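Local coordinates for protein transcriptional regulator, MarR family (Neisseria meningitidis serogroup B, PDB 3G3Z) that probably binds DNA and regulates transcription as a winged helix-turn-helix regulator, at residues G25-N30 and A100-S105; N18-W23 and L29-F34; Y38-E43 and K49-K54. One frame throughout, in Å; residues are numbered along the deposited sequence.

The three contacts tie helix 31-43 and the loop before it to three other helices of the MarR fold. Contact 2 is buried and mainly aromatic, with F20 and W23 of helix 5-25 against Y31 and F34. Contact 1 shares L29 and N30 with it and reaches helix 93-117, where L102 also touches F34. It is smaller and partly buried, with leucine packing beside one polar pair. Contact 3 sets the C-terminal part of helix 31-43 against helix 48-55. It is partly buried: T39, L40 and I51 are buried, while the charged cluster around E43 is partly exposed. T103 of contact 1 packs on A41 and T42 of contact 3. Contacts 2 and 3 also touch the second subunit.

Contact 1: G25-N30 and A100-S105; sequences GQQDLN and APLTES
L102 meets both Q27 and L29, and these meetings make up the apolar part of the contact. L29 and L102 reach toward each other tip to tip. L29 CD1 and L102 CD2 are 3.9 Å apart. L102 CD1 touches both partners: it lies against L29 CD1 and is 3.7 Å from Q27 CG. The Q27 and L102 side chains cross obliquely, and CB and CG of Q27 supply apolar contact. L102 has CG anti to its backbone N (chi1 178°), which carries both methyls from the helix to the loop.

The polar part is a single pair. Q27 OE1 and S105 OG are 2.9 Å apart. The hydroxyl also lies close to two carbonyls of its own helix, 2.9 Å from S105 OG to P101 O and 3.1 Å to L102 O. It has one proton for three possible acceptors, so the bond to the glutamine is not certain. The bend at chi2 of Q27 (-48°) lets the amide reach the serine while CG stays on the leucine. The other end of the amide, NE2, bonds to W23 O. Through this bond and its packing on L102, Q27 links the end of helix 5-25 to helix 93-117. OE1 facing S105 may add to the link.

D28 takes a positive phi in a Schellman motif that ends helix 5-25, and D28 N bonds to G25 O at 2.9 Å. Two residues later N30 caps the next helix.

This loop joins helix 5-25 to helix 31-43 and lies against the flank of helix 93-117. L102 also packs on F34 of helix 31-43, and T103 on A41 and T42 of the same helix.

Contact 2: N18-W23 and L29-F34; sequences NVFDKW and LNYNLF
F34 packs against both F20 and W23, and Y31 packs against F20 and D21. F20 CZ comes to 3.8 Å from F34 CE2. The two ring planes stand at 82°, but the approach is oblique, with centroids 5.9 Å apart. W23 meets F34 at another ring atom: W23 CZ3 is 3.9 Å from F34 CE1, which lies at the edge of the indole and in its plane. F20 and Y31 approach edge to edge, with F20 CE2 and Y31 CE2 4.2 Å apart.

D21 is the polar member. Its OD2 lies 3.2 Å from Y31 CD2 and 3.6 Å from Y31 CB. The carboxylate plane is turned 68° from the ring, and the oxygen approaches the ring obliquely.

Further out, the torsions set these groups. F20, W23, Y31 and F34 all hold CG anti to the backbone N. With this torsion F20, Y31 and F34 lie between the helices, and W23 brings in the far end of its indole. Helix 31-43 starts with N30 as N-cap. N30 OD1 accepts from L33 N at 2.9 Å, nearly straight at 165°, and this fixes the first turn that carries Y31 and F34. The outer shell extends the aromatic packing: W23 stacks with F109, and F34 stacks with Y38. Y31 OH bonds to W55 O, which ties the tyrosine to the end of helix 48-55. In the second subunit, L6 packs on F20 and I140 on W23.

The contact thus holds helix 5-25 to helix 31-43 mainly by dispersion between rings. The D21 oxygen sits close to Y31 CD2, at most a weak C-H...O approach.

Contact 3: Y38-E43 and K49-K54; sequences YTLATE and KHIGEK
E43 has CG beside its backbone N and is extended beyond it, so its carboxylate reaches H50 and K54. K54 runs out straight and bends only at its last torsion (chi4 82°), which turns NZ onto the acid. E43 OE2 accepts from H50 NE2 at 2.7 Å through its syn lone pair. The bond is bent, with an N-H...O angle of 136°, and the oxygen is tilted from the imidazole plane. K54 NZ makes a salt bridge to E43 OE1 at 3.0 Å, from above the carboxylate plane. K54 and R46 would probably favour the ionised form of E43, although D7 of the second subunit shares K54.

Helix 31-43 and helix 48-55 lie within the winged helix-turn-helix domain of the MarR fold. The N-to-C directions of the two short segments differ by 108°. Beside the charged cluster, T39 CG2 packs 3.9 Å from I51 CG1 and also touches the edge of the H50 imidazole. L40 CD2 meets I51 CD1 at 4.2 Å, and L89 of strand 89-91 packs on both residues. T39 OG1 bonds to A35 O and to W55 NE1. E43 OE2 also pairs with R46, and K54 NZ with D7 of the second subunit.

Contact 1: G25-N30 and A100-S105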
# COMPACT_ATOMS: atom_id res chain seq x y z
N GLY A 25 0.35 8.27 -10.65
CA GLY A 25 1.41 8.31 -11.66
C GLY A 25 0.91 8.78 -13.01
O GLY A 25 1.66 9.37 -13.78
N GLN A 26 -0.37 8.51 -13.29
CA GLN A 26 -1.03 8.95 -14.53
C GLN A 26 -1.32 10.45 -14.55
O GLN A 26 -1.72 10.98 -15.59
CB GLN A 26 -2.32 8.15 -14.80
CG GLN A 26 -2.10 6.66 -15.07
CD GLN A 26 -1.11 6.39 -16.20
OE1 GLN A 26 -1.42 6.59 -17.38
NE2 GLN A 26 0.08 5.95 -15.85
N GLN A 27 -1.13 11.11 -13.40
CA GLN A 27 -1.17 12.57 -13.33
C GLN A 27 0.25 13.13 -13.53
O GLN A 27 0.47 14.33 -13.44
CB GLN A 27 -1.77 13.08 -12.01
CG GLN A 27 -3.00 12.30 -11.50
CD GLN A 27 -4.07 12.05 -12.56
OE1 GLN A 27 -4.70 12.99 -13.06
NE2 GLN A 27 -4.29 10.78 -12.88
N ASP A 28 1.19 12.23 -13.81
CA ASP A 28 2.61 12.55 -13.99
C ASP A 28 3.27 12.97 -12.67
O ASP A 28 4.27 13.70 -12.65
CB ASP A 28 2.82 13.57 -15.13
CG ASP A 28 2.78 12.91 -16.51
OD1 ASP A 28 2.64 11.68 -16.58
OD2 ASP A 28 2.91 13.64 -17.52
N LEU A 29 2.71 12.46 -11.58
CA LEU A 29 3.23 12.76 -10.24
C LEU A 29 3.61 11.47 -9.51
O LEU A 29 3.68 10.39 -10.10
CB LEU A 29 2.20 13.59 -9.44
CG LEU A 29 1.94 15.01 -9.97
CD1 LEU A 29 0.62 15.57 -9.45
CD2 LEU A 29 3.09 15.96 -9.64
N ASN A 30 3.90 11.61 -8.23
CA ASN A 30 4.12 10.45 -7.39
C ASN A 30 3.42 10.67 -6.05
O ASN A 30 2.90 11.77 -5.78
CB ASN A 30 5.61 10.12 -7.25
CG ASN A 30 6.40 11.21 -6.57
OD1 ASN A 30 5.85 12.04 -5.85
ND2 ASN A 30 7.71 11.20 -6.78
N ALA A 100 -4.92 22.90 -9.52
CA ALA A 100 -6.30 22.85 -10.00
C ALA A 100 -6.65 21.61 -10.83
O ALA A 100 -7.60 20.91 -10.48
CB ALA A 100 -6.67 24.14 -10.75
N PRO A 101 -5.88 21.31 -11.91
CA PRO A 101 -6.16 20.12 -12.74
C PRO A 101 -6.05 18.81 -11.98
O PRO A 101 -6.74 17.85 -12.31
CB PRO A 101 -5.07 20.16 -13.82
CG PRO A 101 -4.44 21.51 -13.74
CD PRO A 101 -4.66 22.02 -12.35
N LEU A 102 -5.19 18.79 -10.96
CA LEU A 102 -5.03 17.60 -10.13
C LEU A 102 -6.25 17.35 -9.26
O LEU A 102 -6.73 16.22 -9.19
CB LEU A 102 -3.77 17.68 -9.26
CG LEU A 102 -3.55 16.49 -8.33
CD1 LEU A 102 -3.28 15.21 -9.18
CD2 LEU A 102 -2.40 16.74 -7.35
N THR A 103 -6.76 18.39 -8.61
CA THR A 103 -7.98 18.22 -7.81
C THR A 103 -9.15 17.83 -8.69
O THR A 103 -9.99 17.01 -8.30
CB THR A 103 -8.34 19.49 -7.02
OG1 THR A 103 -8.50 20.58 -7.94
CG2 THR A 103 -7.23 19.81 -6.03
N GLU A 104 -9.19 18.38 -9.90
CA GLU A 104 -10.28 18.06 -10.81
C GLU A 104 -10.27 16.61 -11.26
O GLU A 104 -11.30 15.94 -11.23
CB GLU A 104 -10.29 19.02 -12.00
CG GLU A 104 -10.86 20.37 -11.66
CD GLU A 104 -10.60 21.40 -12.74
OE1 GLU A 104 -11.06 21.18 -13.89
OE2 GLU A 104 -9.94 22.42 -12.45
N SER A 105 -9.10 16.11 -11.68
CA SER A 105 -8.98 14.71 -12.08
C SER A 105 -9.22 13.76 -10.91
O SER A 105 -9.79 12.69 -11.10
CB SER A 105 -7.63 14.42 -12.74
OG SER A 105 -6.57 14.94 -11.98

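Contact 2: N18-W23 and L29-F34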
# COMPACT_ATOMS: atom_id res chain seq x y z
N ASN A 18 -1.35 -0.10 -4.62
CA ASN A 18 -0.67 -0.07 -5.91
C ASN A 18 -1.45 0.71 -6.99
O ASN A 18 -0.89 1.54 -7.72
CB ASN A 18 -0.46 -1.51 -6.39
CG ASN A 18 0.50 -1.62 -7.54
OD1 ASN A 18 1.69 -1.32 -7.40
ND2 ASN A 18 -0.01 -2.06 -8.68
N VAL A 19 -2.75 0.42 -7.07
CA VAL A 19 -3.61 0.98 -8.11
C VAL A 19 -3.83 2.47 -7.87
O VAL A 19 -3.90 3.24 -8.82
CB VAL A 19 -4.96 0.19 -8.24
CG1 VAL A 19 -5.91 0.86 -9.21
CG2 VAL A 19 -4.68 -1.25 -8.71
N PHE A 20 -3.94 2.86 -6.60
CA PHE A 20 -3.97 4.25 -6.21
C PHE A 20 -2.69 4.97 -6.64
O PHE A 20 -2.75 6.08 -7.18
CB PHE A 20 -4.18 4.38 -4.69
CG PHE A 20 -4.43 5.78 -4.23
CD1 PHE A 20 -5.61 6.44 -4.57
CD2 PHE A 20 -3.49 6.45 -3.44
CE1 PHE A 20 -5.83 7.74 -4.14
CE2 PHE A 20 -3.72 7.75 -3.01
CZ PHE A 20 -4.89 8.40 -3.36
N ASP A 21 -1.54 4.34 -6.40
CA ASP A 21 -0.26 4.88 -6.84
C ASP A 21 -0.15 4.97 -8.36
O ASP A 21 0.45 5.90 -8.88
CB ASP A 21 0.90 4.04 -6.30
CG ASP A 21 1.33 4.46 -4.92
OD1 ASP A 21 2.19 3.77 -4.33
OD2 ASP A 21 0.80 5.47 -4.41
N LYS A 22 -0.75 4.01 -9.06
CA LYS A 22 -0.76 4.01 -10.52
C LYS A 22 -1.58 5.19 -11.04
O LYS A 22 -1.14 5.90 -11.95
CB LYS A 22 -1.33 2.69 -11.03
CG LYS A 22 -1.31 2.53 -12.54
CD LYS A 22 -2.02 1.24 -12.93
CE LYS A 22 -1.10 0.04 -12.79
NZ LYS A 22 -1.84 -1.23 -12.95
N TRP A 23 -2.75 5.42 -10.45
CA TRP A 23 -3.56 6.58 -10.81
C TRP A 23 -2.78 7.89 -10.61
O TRP A 23 -2.75 8.74 -11.49
CB TRP A 23 -4.88 6.63 -10.04
CG TRP A 23 -5.64 7.84 -10.39
CD1 TRP A 23 -6.45 8.02 -11.47
CD2 TRP A 23 -5.62 9.09 -9.69
NE1 TRP A 23 -6.96 9.29 -11.48
CE2 TRP A 23 -6.46 9.97 -10.40
CE3 TRP A 23 -4.98 9.55 -8.54
CZ2 TRP A 23 -6.68 11.29 -9.99
CZ3 TRP A 23 -5.19 10.85 -8.13
CH2 TRP A 23 -6.03 11.71 -8.85
N LEU A 29 2.71 12.46 -11.58
CA LEU A 29 3.23 12.76 -10.24
C LEU A 29 3.61 11.47 -9.51
O LEU A 29 3.68 10.39 -10.10
CB LEU A 29 2.20 13.59 -9.44
CG LEU A 29 1.94 15.01 -9.97
CD1 LEU A 29 0.62 15.57 -9.45
CD2 LEU A 29 3.09 15.96 -9.64
N ASN A 30 3.90 11.61 -8.23
CA ASN A 30 4.12 10.45 -7.39
C ASN A 30 3.42 10.67 -6.05
O ASN A 30 2.90 11.77 -5.78
CB ASN A 30 5.61 10.12 -7.25
CG ASN A 30 6.40 11.21 -6.57
OD1 ASN A 30 5.85 12.04 -5.85
ND2 ASN A 30 7.71 11.20 -6.78
N TYR A 31 3.41 9.62 -5.24
CA TYR A 31 2.68 9.62 -3.98
C TYR A 31 3.14 10.74 -3.06
O TYR A 31 2.32 11.47 -2.52
CB TYR A 31 2.84 8.25 -3.29
CG TYR A 31 2.03 8.10 -2.03
CD1 TYR A 31 2.61 8.36 -0.78
CD2 TYR A 31 0.70 7.71 -2.07
CE1 TYR A 31 1.88 8.25 0.38
CE2 TYR A 31 -0.05 7.59 -0.91
CZ TYR A 31 0.56 7.84 0.32
OH TYR A 31 -0.15 7.72 1.49
N ASN A 32 4.45 10.89 -2.91
CA ASN A 32 5.01 11.91 -2.04
C ASN A 32 4.60 13.34 -2.44
O ASN A 32 4.24 14.13 -1.59
CB ASN A 32 6.55 11.78 -1.99
CG ASN A 32 7.01 10.42 -1.50
OD1 ASN A 32 8.15 10.00 -1.75
ND2 ASN A 32 6.13 9.71 -0.80
N LEU A 33 4.66 13.65 -3.73
CA LEU A 33 4.24 14.96 -4.24
C LEU A 33 2.74 15.18 -4.10
O LEU A 33 2.29 16.27 -3.73
CB LEU A 33 4.61 15.08 -5.73
CG LEU A 33 6.05 15.46 -6.04
CD1 LEU A 33 6.41 15.00 -7.45
CD2 LEU A 33 6.24 16.97 -5.86
N PHE A 34 1.98 14.13 -4.42
CA PHE A 34 0.53 14.14 -4.27
C PHE A 34 0.12 14.44 -2.85
O PHE A 34 -0.76 15.28 -2.60
CB PHE A 34 -0.04 12.79 -4.72
CG PHE A 34 -1.53 12.71 -4.60
CD1 PHE A 34 -2.35 13.31 -5.55
CD2 PHE A 34 -2.11 12.05 -3.52
CE1 PHE A 34 -3.73 13.25 -5.44
CE2 PHE A 34 -3.50 11.99 -3.40
CZ PHE A 34 -4.31 12.59 -4.36

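Contact 3: Y38-E43 and K49-K54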
# COMPACT_ATOMS: atom_id res chain seq x y z
N TYR A 38 -2.00 17.70 -2.97
CA TYR A 38 -3.42 17.44 -2.82
C TYR A 38 -3.97 17.81 -1.45
O TYR A 38 -5.09 18.34 -1.37
CB TYR A 38 -3.74 15.99 -3.17
CG TYR A 38 -5.21 15.72 -3.28
CD1 TYR A 38 -5.94 16.12 -4.41
CD2 TYR A 38 -5.90 15.07 -2.25
CE1 TYR A 38 -7.31 15.87 -4.50
CE2 TYR A 38 -7.26 14.81 -2.34
CZ TYR A 38 -7.96 15.21 -3.47
OH TYR A 38 -9.31 14.96 -3.54
N THR A 39 -3.21 17.56 -0.38
CA THR A 39 -3.61 18.01 0.97
C THR A 39 -3.77 19.53 1.01
O THR A 39 -4.76 20.05 1.52
CB THR A 39 -2.61 17.54 2.08
OG1 THR A 39 -2.39 16.13 1.98
CG2 THR A 39 -3.16 17.84 3.46
N LEU A 40 -2.80 20.24 0.44
CA LEU A 40 -2.81 21.69 0.50
C LEU A 40 -3.92 22.30 -0.35
O LEU A 40 -4.49 23.33 0.01
CB LEU A 40 -1.44 22.27 0.12
CG LEU A 40 -0.28 22.02 1.09
CD1 LEU A 40 0.98 22.72 0.61
CD2 LEU A 40 -0.62 22.46 2.51
N ALA A 41 -4.23 21.66 -1.48
CA ALA A 41 -5.25 22.16 -2.40
C ALA A 41 -6.67 21.96 -1.88
O ALA A 41 -7.57 22.75 -2.18
CB ALA A 41 -5.09 21.51 -3.77
N THR A 42 -6.87 20.91 -1.08
CA THR A 42 -8.20 20.51 -0.62
C THR A 42 -8.47 20.83 0.85
O THR A 42 -9.63 20.89 1.26
CB THR A 42 -8.43 19.00 -0.84
OG1 THR A 42 -7.40 18.27 -0.16
CG2 THR A 42 -8.41 18.65 -2.33
N GLU A 43 -7.42 21.02 1.65
CA GLU A 43 -7.60 21.32 3.08
C GLU A 43 -7.14 22.72 3.43
O GLU A 43 -7.48 23.24 4.50
CB GLU A 43 -6.87 20.30 3.97
CG GLU A 43 -7.37 18.88 3.82
CD GLU A 43 -6.88 17.94 4.90
OE1 GLU A 43 -7.46 16.84 5.02
OE2 GLU A 43 -5.93 18.30 5.63
N LYS A 49 3.91 18.04 9.32
CA LYS A 49 3.53 16.96 10.22
C LYS A 49 2.13 16.41 9.92
O LYS A 49 1.93 15.18 9.88
CB LYS A 49 3.62 17.40 11.68
CG LYS A 49 3.23 16.30 12.67
CD LYS A 49 4.18 16.28 13.85
CE LYS A 49 3.50 16.69 15.12
NZ LYS A 49 2.91 15.48 15.81
N HIS A 50 1.17 17.30 9.71
CA HIS A 50 -0.20 16.88 9.38
C HIS A 50 -0.26 16.05 8.09
O HIS A 50 -0.93 15.01 8.03
CB HIS A 50 -1.13 18.10 9.26
CG HIS A 50 -2.50 17.76 8.76
ND1 HIS A 50 -3.54 17.43 9.60
CD2 HIS A 50 -2.99 17.66 7.50
CE1 HIS A 50 -4.62 17.16 8.89
NE2 HIS A 50 -4.32 17.30 7.61
N ILE A 51 0.43 16.55 7.07
CA ILE A 51 0.55 15.87 5.78
C ILE A 51 1.20 14.49 5.95
O ILE A 51 0.69 13.50 5.43
CB ILE A 51 1.36 16.75 4.79
CG1 ILE A 51 0.61 18.05 4.51
CG2 ILE A 51 1.68 15.99 3.50
CD1 ILE A 51 1.49 19.15 3.95
N GLY A 52 2.31 14.45 6.69
CA GLY A 52 3.06 13.22 6.94
C GLY A 52 2.21 12.17 7.63
O GLY A 52 2.21 11.00 7.22
N GLU A 53 1.47 12.59 8.66
CA GLU A 53 0.56 11.70 9.39
C GLU A 53 -0.64 11.23 8.55
O GLU A 53 -0.93 10.03 8.50
CB GLU A 53 0.16 12.31 10.74
CG GLU A 53 1.02 11.76 11.89
CD GLU A 53 1.31 12.75 13.02
OE1 GLU A 53 0.40 13.51 13.41
OE2 GLU A 53 2.45 12.73 13.55
N LYS A 54 -1.28 12.16 7.85
CA LYS A 54 -2.40 11.84 6.97
C LYS A 54 -2.05 10.78 5.91
O LYS A 54 -2.82 9.85 5.70
CB LYS A 54 -2.90 13.11 6.28
CG LYS A 54 -4.15 12.91 5.44
CD LYS A 54 -4.48 14.18 4.66
CE LYS A 54 -5.56 13.95 3.59
NZ LYS A 54 -6.94 13.97 4.15